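Local coordinates for protein transmembrane oligosaccharyl transferase (Archaeoglobus fulgidus, PDB 3WAJ) that belongs to the STT3 family of membrane-bound oligosaccharyl transferases, pairing a helical transmembrane part of the GT-C type, which holds a zinc ion, with a globular C-terminal part, at residues Ile55-Thr58 with Ile59-Pro63; Phe71-Tyr74 with Pro75-Ser78; Leu507-Met510 with Arg511-Pro515; Asp521-Leu525 with Gln526-Thr530. All blocks are in the same frame, centred on the assembly; numbering follows the deposited sequence.

Interaction 1. Residues Ile55-Thr58 with Ile59-Pro63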
loop_
_atom_site.group_PDB
_atom_site.type_symbol
_atom_site.label_atom_id
_atom_site.label_comp_id
_atom_site.label_asym_id
_atom_site.label_seq_id
_atom_site.Cartn_x
_atom_site.Cartn_y
_atom_site.Cartn_z
ATOM N N ILE A 55 1.530 -4.278 16.378
ATOM C CA ILE A 55 2.450 -4.037 17.487
ATOM C C ILE A 55 1.684 -3.768 18.806
ATOM O O ILE A 55 2.025 -4.291 19.855
ATOM C CB ILE A 55 3.450 -2.908 17.139
ATOM C CG1 ILE A 55 4.468 -3.417 16.119
ATOM C CG2 ILE A 55 4.170 -2.391 18.390
ATOM C CD1 ILE A 55 5.290 -2.322 15.436
ATOM N N GLU A 56 0.637 -2.961 18.722
ATOM C CA GLU A 56 -0.261 -2.696 19.837
ATOM C C GLU A 56 -0.844 -3.997 20.402
ATOM O O GLU A 56 -0.867 -4.218 21.612
ATOM C CB GLU A 56 -1.396 -1.802 19.334
ATOM C CG GLU A 56 -2.143 -0.997 20.391
ATOM C CD GLU A 56 -2.835 0.228 19.793
ATOM O OE1 GLU A 56 -2.754 0.416 18.564
ATOM O OE2 GLU A 56 -3.451 1.010 20.538
ATOM N N ASN A 57 -1.325 -4.855 19.514
ATOM C CA ASN A 57 -1.885 -6.133 19.924
ATOM C C ASN A 57 -0.805 -7.060 20.503
ATOM O O ASN A 57 -1.034 -7.779 21.475
ATOM C CB ASN A 57 -2.590 -6.800 18.736
ATOM C CG ASN A 57 -3.181 -8.129 19.095
ATOM O OD1 ASN A 57 -2.450 -9.087 19.344
ATOM N ND2 ASN A 57 -4.511 -8.206 19.125
ATOM N N THR A 58 0.372 -7.041 19.896
ATOM C CA THR A 58 1.476 -7.867 20.353
ATOM C C THR A 58 1.987 -7.389 21.710
ATOM O O THR A 58 2.306 -8.200 22.579
ATOM C CB THR A 58 2.618 -7.841 19.353
ATOM O OG1 THR A 58 2.125 -8.245 18.066
ATOM C CG2 THR A 58 3.739 -8.775 19.805
ATOM N N ILE A 59 2.064 -6.071 21.890
ATOM C CA ILE A 59 2.498 -5.539 23.169
ATOM C C ILE A 59 1.571 -6.073 24.259
ATOM O O ILE A 59 2.030 -6.623 25.258
ATOM C CB ILE A 59 2.544 -4.000 23.194
ATOM C CG1 ILE A 59 3.771 -3.467 22.425
ATOM C CG2 ILE A 59 2.603 -3.508 24.626
ATOM C CD1 ILE A 59 3.841 -1.907 22.338
ATOM N N HIS A 60 0.267 -5.950 24.032
ATOM C CA HIS A 60 -0.732 -6.427 24.978
ATOM C C HIS A 60 -0.594 -7.916 25.319
ATOM O O HIS A 60 -0.756 -8.302 26.475
ATOM C CB HIS A 60 -2.133 -6.155 24.448
ATOM C CG HIS A 60 -3.217 -6.488 25.427
ATOM N ND1 HIS A 60 -3.635 -5.608 26.401
ATOM C CD2 HIS A 60 -3.962 -7.608 25.580
ATOM C CE1 HIS A 60 -4.602 -6.168 27.108
ATOM N NE2 HIS A 60 -4.815 -7.383 26.634
ATOM N N ASN A 61 -0.313 -8.744 24.314
ATOM C CA ASN A 61 -0.232 -10.191 24.498
ATOM C C ASN A 61 1.220 -10.708 24.578
ATOM O O ASN A 61 1.502 -11.881 24.288
ATOM C CB ASN A 61 -0.978 -10.909 23.368
ATOM C CG ASN A 61 -2.436 -10.505 23.280
ATOM O OD1 ASN A 61 -3.234 -10.822 24.171
ATOM N ND2 ASN A 61 -2.802 -9.825 22.188
ATOM N N PHE A 62 2.135 -9.832 24.979
ATOM C CA PHE A 62 3.564 -10.116 24.902
ATOM C C PHE A 62 3.990 -11.359 25.713
ATOM O O PHE A 62 3.577 -11.545 26.866
ATOM C CB PHE A 62 4.379 -8.873 25.311
ATOM C CG PHE A 62 5.765 -8.847 24.723
ATOM C CD1 PHE A 62 6.864 -9.251 25.474
ATOM C CD2 PHE A 62 5.968 -8.442 23.407
ATOM C CE1 PHE A 62 8.141 -9.234 24.928
ATOM C CE2 PHE A 62 7.248 -8.423 22.852
ATOM C CZ PHE A 62 8.332 -8.822 23.613
ATOM N N PRO A 63 4.849 -12.207 25.119
ATOM C CA PRO A 63 5.464 -12.012 23.804
ATOM C C PRO A 63 4.760 -12.767 22.682
ATOM O O PRO A 63 5.432 -13.196 21.738
ATOM C CB PRO A 63 6.837 -12.644 24.001
ATOM C CG PRO A 63 6.507 -13.863 24.845
ATOM C CD PRO A 63 5.400 -13.402 25.792
#
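Asn61 folds its carboxamide back on the turn before it, where the ND2 group meets both oxygens of Asn57: ND2 lies 2.8 Å from Asn57 O and 3.0 Å from Asn57 OD1. Both bonds are weak and bent, and the two amide planes are turned 47° apart; the stronger partner of Asn61 ND2 is Leu525 O. With CG beside the backbone N (chi1 -58°), the amide of Asn61 is swung toward its own N-H, which donates to the same Asn57 O at 3.1 Å. Asn57 ND2 is spent on Tyr524 O and Gln526 O. This is the C-terminal end of helix 47-60 in the STT3 transmembrane part: Ile59 N still reaches Ile55 O at 2.7 Å and His60 N reaches Glu56 O at 3.2 Å, whereas Asn61 is the first residue to leave helical angles. Phe62 N then donates to Ile59 O at 3.2 Å, and the chain turns off into a cis peptide before Pro63, whose O accepts from Tyr88 OH. Thr58 OG1 bonds back to Leu54 O, one turn earlier. On the apolar flank, Ile55 CG2 touches Ile59 CD1 at 4.0 Å, beside Ser91 of helix 84-96.

Interaction 2. Residues Phe71-Tyr74 with Pro75-Ser78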
loop_
_atom_site.group_PDB
_atom_site.type_symbol
_atom_site.label_atom_id
_atom_site.label_comp_id
_atom_site.label_asym_id
_atom_site.label_seq_id
_atom_site.Cartn_x
_atom_site.Cartn_y
_atom_site.Cartn_z
ATOM N N PHE A 71 -10.382 -8.850 12.437
ATOM C CA PHE A 71 -10.797 -7.452 12.528
ATOM C C PHE A 71 -10.725 -6.786 11.151
ATOM O O PHE A 71 -11.292 -5.709 10.934
ATOM C CB PHE A 71 -9.896 -6.709 13.494
ATOM C CG PHE A 71 -10.619 -5.764 14.425
ATOM C CD1 PHE A 71 -11.081 -4.535 13.969
ATOM C CD2 PHE A 71 -10.769 -6.078 15.777
ATOM C CE1 PHE A 71 -11.708 -3.663 14.816
ATOM C CE2 PHE A 71 -11.397 -5.198 16.637
ATOM C CZ PHE A 71 -11.874 -3.985 16.151
ATOM N N THR A 72 -10.027 -7.429 10.218
ATOM C CA THR A 72 -9.960 -6.935 8.848
ATOM C C THR A 72 -10.567 -7.922 7.845
ATOM O O THR A 72 -10.902 -9.053 8.204
ATOM C CB THR A 72 -8.529 -6.578 8.465
ATOM O OG1 THR A 72 -8.548 -5.771 7.286
ATOM C CG2 THR A 72 -7.687 -7.830 8.254
ATOM N N TYR A 73 -10.726 -7.488 6.595
ATOM C CA TYR A 73 -11.384 -8.324 5.584
ATOM C C TYR A 73 -12.709 -8.900 6.128
ATOM O O TYR A 73 -12.994 -10.103 6.034
ATOM C CB TYR A 73 -10.413 -9.420 5.076
ATOM C CG TYR A 73 -10.958 -10.320 3.977
ATOM C CD1 TYR A 73 -11.963 -9.884 3.111
ATOM C CD2 TYR A 73 -10.476 -11.613 3.821
ATOM C CE1 TYR A 73 -12.468 -10.712 2.126
ATOM C CE2 TYR A 73 -10.984 -12.463 2.841
ATOM C CZ TYR A 73 -11.975 -12.008 1.996
ATOM O OH TYR A 73 -12.474 -12.844 1.025
ATOM N N TYR A 74 -13.533 -8.024 6.684
ATOM C CA TYR A 74 -14.796 -8.435 7.279
ATOM C C TYR A 74 -15.780 -8.970 6.232
ATOM O O TYR A 74 -15.923 -8.399 5.150
ATOM C CB TYR A 74 -15.403 -7.250 8.027
ATOM C CG TYR A 74 -16.640 -7.584 8.824
ATOM C CD1 TYR A 74 -16.550 -8.115 10.108
ATOM C CD2 TYR A 74 -17.900 -7.335 8.307
ATOM C CE1 TYR A 74 -17.699 -8.402 10.849
ATOM C CE2 TYR A 74 -19.046 -7.624 9.029
ATOM C CZ TYR A 74 -18.942 -8.158 10.302
ATOM O OH TYR A 74 -20.100 -8.429 11.027
ATOM N N PRO A 75 -16.492 -10.054 6.563
ATOM C CA PRO A 75 -16.430 -10.762 7.844
ATOM C C PRO A 75 -15.664 -12.069 7.758
ATOM O O PRO A 75 -16.117 -13.058 8.353
ATOM C CB PRO A 75 -17.896 -11.108 8.085
ATOM C CG PRO A 75 -18.353 -11.506 6.650
ATOM C CD PRO A 75 -17.578 -10.567 5.705
ATOM N N TYR A 76 -14.551 -12.098 7.037
ATOM C CA TYR A 76 -13.788 -13.347 6.911
ATOM C C TYR A 76 -12.522 -13.353 7.758
ATOM O O TYR A 76 -12.156 -14.370 8.344
ATOM C CB TYR A 76 -13.425 -13.615 5.439
ATOM C CG TYR A 76 -14.628 -13.663 4.529
ATOM C CD1 TYR A 76 -15.355 -14.844 4.364
ATOM C CD2 TYR A 76 -15.043 -12.534 3.829
ATOM C CE1 TYR A 76 -16.467 -14.891 3.523
ATOM C CE2 TYR A 76 -16.168 -12.577 2.987
ATOM C CZ TYR A 76 -16.858 -13.762 2.847
ATOM O OH TYR A 76 -17.946 -13.820 2.027
ATOM N N GLY A 77 -11.840 -12.219 7.825
ATOM C CA GLY A 77 -10.578 -12.169 8.541
ATOM C C GLY A 77 -9.428 -12.441 7.586
ATOM O O GLY A 77 -9.619 -13.048 6.529
ATOM N N SER A 78 -8.231 -11.996 7.955
ATOM C CA SER A 78 -7.057 -12.123 7.102
ATOM C C SER A 78 -5.893 -12.740 7.875
ATOM O O SER A 78 -5.566 -12.304 8.997
ATOM C CB SER A 78 -6.610 -10.737 6.590
ATOM O OG SER A 78 -7.164 -10.412 5.332
#
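The ring of Tyr74 carries Pro75 squarely on one face, with CB of Pro75 3.6 Å from the centroid of the Tyr74 ring and only 2° off its normal. The ring of Tyr73 is covered on one face by Tyr76, whose CB stands 4.0 Å from the Tyr73 centroid in a second CH-pi contact. The Tyr73 and Tyr76 rings lean together obliquely, planes 35° apart, and their closest carbons are Tyr73 CE1 and Tyr76 CD2 at 3.6 Å. The peptide between Tyr74 and Pro75 is cis, so Tyr73-Tyr76 form a type VI beta turn, set in the loop that joins strands 68-69 and 78-79 of the STT3 part. Its closing bond runs from Tyr76 N to Tyr73 O, 2.7 Å, in the carbonyl plane and on a lone pair. Gly77 N donates to the same Tyr73 O at 3.0 Å but from above that plane, so two N-H groups grip one oxygen and tie the residues after the turn to its start. The turn is also held from outside: Tyr74 OH bonds to Thr544 OG1 and Asn604 ND2, and Gly77 O accepts from Asn534 ND2. CG of Tyr73 lies anti to the backbone N (chi1 -178°), which sends the ring along the Tyr76-Ser78 side. Where the two arms of the loop come together, Gly77 CA makes a C-H...O contact of 3.2 Å with Thr72 O, and Thr72 CG2 rests 3.5 Å from Ser78 CB.

Interaction 3. Residues Leu507-Met510 with Arg511-Pro515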
loop_
_atom_site.group_PDB
_atom_site.type_symbol
_atom_site.label_atom_id
_atom_site.label_comp_id
_atom_site.label_asym_id
_atom_site.label_seq_id
_atom_site.Cartn_x
_atom_site.Cartn_y
_atom_site.Cartn_z
ATOM N N LEU A 507 -12.470 9.113 11.040
ATOM C CA LEU A 507 -12.309 7.808 11.679
ATOM C C LEU A 507 -12.288 7.876 13.211
ATOM O O LEU A 507 -12.891 7.025 13.860
ATOM C CB LEU A 507 -11.075 7.092 11.128
ATOM C CG LEU A 507 -11.252 6.939 9.628
ATOM C CD1 LEU A 507 -10.005 6.384 8.978
ATOM C CD2 LEU A 507 -12.472 6.058 9.364
ATOM N N THR A 508 -11.615 8.877 13.790
ATOM C CA THR A 508 -11.682 9.041 15.249
ATOM C C THR A 508 -13.114 9.313 15.652
ATOM O O THR A 508 -13.581 8.818 16.674
ATOM C CB THR A 508 -10.779 10.153 15.828
ATOM O OG1 THR A 508 -11.073 11.392 15.182
ATOM C CG2 THR A 508 -9.305 9.805 15.667
ATOM N N TRP A 509 -13.816 10.100 14.841
ATOM C CA TRP A 509 -15.235 10.340 15.084
ATOM C C TRP A 509 -16.004 9.019 15.097
ATOM O O TRP A 509 -16.793 8.757 16.003
ATOM C CB TRP A 509 -15.830 11.273 14.024
ATOM C CG TRP A 509 -17.289 11.554 14.267
ATOM C CD1 TRP A 509 -17.816 12.565 15.034
ATOM C CD2 TRP A 509 -18.416 10.803 13.764
ATOM N NE1 TRP A 509 -19.191 12.486 15.034
ATOM C CE2 TRP A 509 -19.587 11.419 14.267
ATOM C CE3 TRP A 509 -18.542 9.667 12.948
ATOM C CZ2 TRP A 509 -20.878 10.944 13.971
ATOM C CZ3 TRP A 509 -19.823 9.195 12.645
ATOM C CH2 TRP A 509 -20.976 9.836 13.156
ATOM N N MET A 510 -15.768 8.199 14.077
ATOM C CA MET A 510 -16.430 6.909 13.948
ATOM C C MET A 510 -16.212 6.044 15.180
ATOM O O MET A 510 -17.159 5.438 15.697
ATOM C CB MET A 510 -15.967 6.165 12.677
ATOM C CG MET A 510 -16.531 4.752 12.583
ATOM S SD MET A 510 -16.212 3.936 11.015
ATOM C CE MET A 510 -17.417 4.687 9.926
ATOM N N ARG A 511 -14.972 6.018 15.667
ATOM C CA ARG A 511 -14.620 5.203 16.836
ATOM C C ARG A 511 -15.473 5.566 18.044
ATOM O O ARG A 511 -15.817 4.709 18.861
ATOM C CB ARG A 511 -13.130 5.362 17.172
ATOM C CG ARG A 511 -12.697 4.710 18.503
ATOM C CD ARG A 511 -11.174 4.751 18.673
ATOM N NE ARG A 511 -10.692 4.104 19.896
ATOM C CZ ARG A 511 -9.408 3.945 20.218
ATOM N NH1 ARG A 511 -8.464 4.381 19.406
ATOM N NH2 ARG A 511 -9.080 3.330 21.343
ATOM N N GLU A 512 -15.831 6.842 18.123
ATOM C CA GLU A 512 -16.497 7.387 19.297
ATOM C C GLU A 512 -18.019 7.377 19.177
ATOM O O GLU A 512 -18.720 7.325 20.174
ATOM C CB GLU A 512 -15.980 8.810 19.574
ATOM C CG GLU A 512 -16.582 9.493 20.811
ATOM C CD GLU A 512 -16.164 8.847 22.133
ATOM O OE1 GLU A 512 -15.154 8.102 22.154
ATOM O OE2 GLU A 512 -16.847 9.091 23.154
ATOM N N ASN A 513 -18.531 7.381 17.954
ATOM C CA ASN A 513 -19.952 7.672 17.751
ATOM C C ASN A 513 -20.774 6.559 17.103
ATOM O O ASN A 513 -21.955 6.736 16.848
ATOM C CB ASN A 513 -20.119 8.998 16.973
ATOM C CG ASN A 513 -19.590 10.198 17.757
ATOM O OD1 ASN A 513 -20.298 10.760 18.595
ATOM N ND2 ASN A 513 -18.336 10.573 17.510
ATOM N N THR A 514 -20.143 5.423 16.823
ATOM C CA THR A 514 -20.859 4.246 16.344
ATOM C C THR A 514 -20.896 3.239 17.491
ATOM O O THR A 514 -20.065 3.317 18.388
ATOM C CB THR A 514 -20.231 3.700 15.045
ATOM O OG1 THR A 514 -18.875 3.331 15.299
ATOM C CG2 THR A 514 -20.280 4.781 13.960
ATOM N N PRO A 515 -21.876 2.318 17.487
ATOM C CA PRO A 515 -22.126 1.513 18.696
ATOM C C PRO A 515 -21.106 0.424 18.988
ATOM O O PRO A 515 -20.370 0.011 18.087
ATOM C CB PRO A 515 -23.498 0.872 18.425
ATOM C CG PRO A 515 -23.704 0.964 16.953
ATOM C CD PRO A 515 -22.937 2.156 16.474
#
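Asn513 lays its carboxamide over one face of the Trp509 indole, the two planes only 18° apart. ND2 of Asn513 sits above the rim of the five-membered ring, by the CD1-NE1 bond and 3.2 Å from CD1 of Trp509, while Asn513 CB stands over the six-membered ring at 3.8 Å from its centroid. The same ND2 donates to Trp509 O at 2.8 Å, a nearly straight bond (160°) in the plane of the amide, so stacking and hydrogen bond together fix the rotation of the side chain. Glu512 N reaches Trp509 O from the other face of that carbonyl, at 3.0 Å. Next along, Met510 O accepts three donors: Asn513 N at 3.3 Å, Thr514 N at 3.2 Å and Thr514 OG1 at 2.7 Å. The hydroxyl gets there because OG1 of Thr514 lies between the backbone N and the carbonyl carbon (chi1 60°), pointing back at the helix. Trp509 also stacks on Tyr697, and Met510 packs on Val609 and Ile773, strand residues of the mixed sheet. Side chains folding back onto carbonyls of the final turn are an arrangement found at helix C-termini, here at the end of helix 501-513 of the AglB core domain.

Interaction 4. Residues Asp521-Leu525 with Gln526-Thr530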
loop_
_atom_site.group_PDB
_atom_site.type_symbol
_atom_site.label_atom_id
_atom_site.label_comp_id
_atom_site.label_asym_id
_atom_site.label_seq_id
_atom_site.Cartn_x
_atom_site.Cartn_y
_atom_site.Cartn_z
ATOM N N ASP A 521 -12.829 -2.186 21.212
ATOM C CA ASP A 521 -11.547 -1.920 21.881
ATOM C C ASP A 521 -10.945 -3.134 22.582
ATOM O O ASP A 521 -9.743 -3.368 22.462
ATOM C CB ASP A 521 -11.635 -0.703 22.816
ATOM C CG ASP A 521 -11.738 0.628 22.050
ATOM O OD1 ASP A 521 -11.853 1.679 22.707
ATOM O OD2 ASP A 521 -11.691 0.631 20.805
ATOM N N GLU A 522 -11.758 -3.918 23.291
ATOM C CA GLU A 522 -11.247 -5.167 23.899
ATOM C C GLU A 522 -10.776 -6.138 22.834
ATOM O O GLU A 522 -9.697 -6.722 22.938
ATOM C CB GLU A 522 -12.333 -5.917 24.676
ATOM C CG GLU A 522 -13.075 -5.156 25.724
ATOM C CD GLU A 522 -14.380 -5.837 26.065
ATOM O OE1 GLU A 522 -14.917 -6.537 25.178
ATOM O OE2 GLU A 522 -14.858 -5.691 27.208
ATOM N N TYR A 523 -11.626 -6.341 21.828
ATOM C CA TYR A 523 -11.411 -7.395 20.837
ATOM C C TYR A 523 -10.154 -7.094 20.025
ATOM O O TYR A 523 -9.367 -7.986 19.723
ATOM C CB TYR A 523 -12.650 -7.554 19.930
ATOM C CG TYR A 523 -12.636 -8.826 19.116
ATOM C CD1 TYR A 523 -12.853 -8.793 17.755
ATOM C CD2 TYR A 523 -12.380 -10.059 19.713
ATOM C CE1 TYR A 523 -12.846 -9.957 16.997
ATOM C CE2 TYR A 523 -12.350 -11.226 18.969
ATOM C CZ TYR A 523 -12.592 -11.169 17.611
ATOM O OH TYR A 523 -12.568 -12.319 16.848
ATOM N N TYR A 524 -9.968 -5.815 19.711
ATOM C CA TYR A 524 -8.774 -5.309 19.041
ATOM C C TYR A 524 -7.486 -5.841 19.672
ATOM O O TYR A 524 -6.496 -6.065 18.970
ATOM C CB TYR A 524 -8.797 -3.778 19.127
ATOM C CG TYR A 524 -7.833 -3.047 18.224
ATOM C CD1 TYR A 524 -6.638 -2.544 18.722
ATOM C CD2 TYR A 524 -8.126 -2.849 16.876
ATOM C CE1 TYR A 524 -5.757 -1.866 17.916
ATOM C CE2 TYR A 524 -7.240 -2.173 16.046
ATOM C CZ TYR A 524 -6.058 -1.679 16.578
ATOM O OH TYR A 524 -5.161 -0.995 15.788
ATOM N N LEU A 525 -7.505 -6.057 20.991
ATOM C CA LEU A 525 -6.285 -6.443 21.702
ATOM C C LEU A 525 -6.167 -7.940 21.991
ATOM O O LEU A 525 -5.192 -8.382 22.591
ATOM C CB LEU A 525 -6.133 -5.624 22.974
ATOM C CG LEU A 525 -6.132 -4.121 22.687
ATOM C CD1 LEU A 525 -6.221 -3.332 23.973
ATOM C CD2 LEU A 525 -4.864 -3.728 21.914
ATOM N N GLN A 526 -7.143 -8.724 21.541
ATOM C CA GLN A 526 -7.148 -10.159 21.824
ATOM C C GLN A 526 -6.242 -10.970 20.914
ATOM O O GLN A 526 -6.075 -10.672 19.715
ATOM C CB GLN A 526 -8.561 -10.739 21.716
ATOM C CG GLN A 526 -9.508 -10.235 22.759
ATOM C CD GLN A 526 -9.030 -10.557 24.149
ATOM O OE1 GLN A 526 -8.764 -9.657 24.944
ATOM N NE2 GLN A 526 -8.918 -11.844 24.454
ATOM N N LEU A 527 -5.711 -12.040 21.489
ATOM C CA LEU A 527 -4.838 -12.938 20.776
ATOM C C LEU A 527 -5.676 -13.946 20.014
ATOM O O LEU A 527 -5.895 -15.056 20.484
ATOM C CB LEU A 527 -3.916 -13.648 21.768
ATOM C CG LEU A 527 -2.844 -14.516 21.121
ATOM C CD1 LEU A 527 -1.897 -13.634 20.302
ATOM C CD2 LEU A 527 -2.097 -15.297 22.184
ATOM N N TYR A 528 -6.152 -13.560 18.838
ATOM C CA TYR A 528 -6.980 -14.454 18.036
ATOM C C TYR A 528 -6.207 -15.718 17.703
ATOM O O TYR A 528 -4.997 -15.677 17.491
ATOM C CB TYR A 528 -7.436 -13.766 16.741
ATOM C CG TYR A 528 -7.668 -12.294 16.922
ATOM C CD1 TYR A 528 -8.813 -11.827 17.545
ATOM C CD2 TYR A 528 -6.732 -11.366 16.479
ATOM C CE1 TYR A 528 -9.020 -10.474 17.726
ATOM C CE2 TYR A 528 -6.930 -10.016 16.647
ATOM C CZ TYR A 528 -8.077 -9.572 17.274
ATOM O OH TYR A 528 -8.284 -8.227 17.453
ATOM N N PRO A 529 -6.910 -16.856 17.672
ATOM C CA PRO A 529 -6.320 -18.143 17.278
ATOM C C PRO A 529 -6.250 -18.245 15.759
ATOM O O PRO A 529 -7.112 -17.706 15.066
ATOM C CB PRO A 529 -7.327 -19.162 17.830
ATOM C CG PRO A 529 -8.620 -18.455 17.774
ATOM C CD PRO A 529 -8.322 -16.996 18.072
ATOM N N THR A 530 -5.238 -18.926 15.242
ATOM C CA THR A 530 -5.107 -19.101 13.795
ATOM C C THR A 530 -5.997 -20.234 13.299
ATOM O O THR A 530 -5.859 -21.373 13.743
ATOM C CB THR A 530 -3.655 -19.374 13.390
ATOM O OG1 THR A 530 -2.816 -18.331 13.909
ATOM C CG2 THR A 530 -3.535 -19.436 11.865
#
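A phenol hydroxyl takes a place among the bonds that close the end of a helix: Tyr528 OH donates to the backbone O of Tyr523, five residues back, at 2.5 Å. Gln526 N donates to the same Tyr523 O at 3.0 Å, and the two donors come from opposite faces of the carbonyl plane, the amide well above it and the hydroxyl tilted less. To reach this oxygen the Tyr528 ring sets its edge against one face of the Tyr523 ring, and the two form a T-shaped pair, planes 72° apart with centroids 5.0 Å apart. The closest carbons are CE1 of Tyr528 and CE2 of Tyr523, at 3.6 Å. The backbone kinks at an inverse gamma turn centred on Leu527, with a weak bond of 3.0 Å from Tyr528 N to Gln526 O, and runs on, while the Tyr528 side chain points back to the helix. The kink also sets Gln526 O over the centre of the Tyr528 ring. Gln526, its chain bent at chi2 (-60°), brings its CG to 3.5 Å from Glu522 O. All this happens where helix 517-524 of the AglB core domain runs out, against helix 47-60 of the transmembrane part. Arg53 of that helix gives NH2 to Tyr528 OH and NH1 to Tyr524 O, and its guanidinium makes a cation-pi contact with the Tyr524 ring. The hydroxyl thus accepts from a cation while it donates to a carbonyl at a helix C-terminus, which would probably polarise the O-H toward the carbonyl.

Interactions 1 and 4 meet directly, their centres 10 Å apart: the end of helix 47-60 faces the end of helix 517-524, with His60 CD2 packed 3.3 Å from Leu525 O, so the transmembrane part and the core domain join here. Interaction 2 reaches the same place through Phe71, whose ring meets Tyr524 edge-to-face and lies by Tyr528; its centre is 12 Å from that of interaction 4. Interaction 3, one helix earlier in the chain than interaction 4, is linked to it by a long, weak ion pair between Arg511 and Asp521. The zinc ion, bound by Asp47, Asp161 and His163, lies about 13 Å from the Ile55 side chain; Asp47 begins the helix that interaction 1 ends.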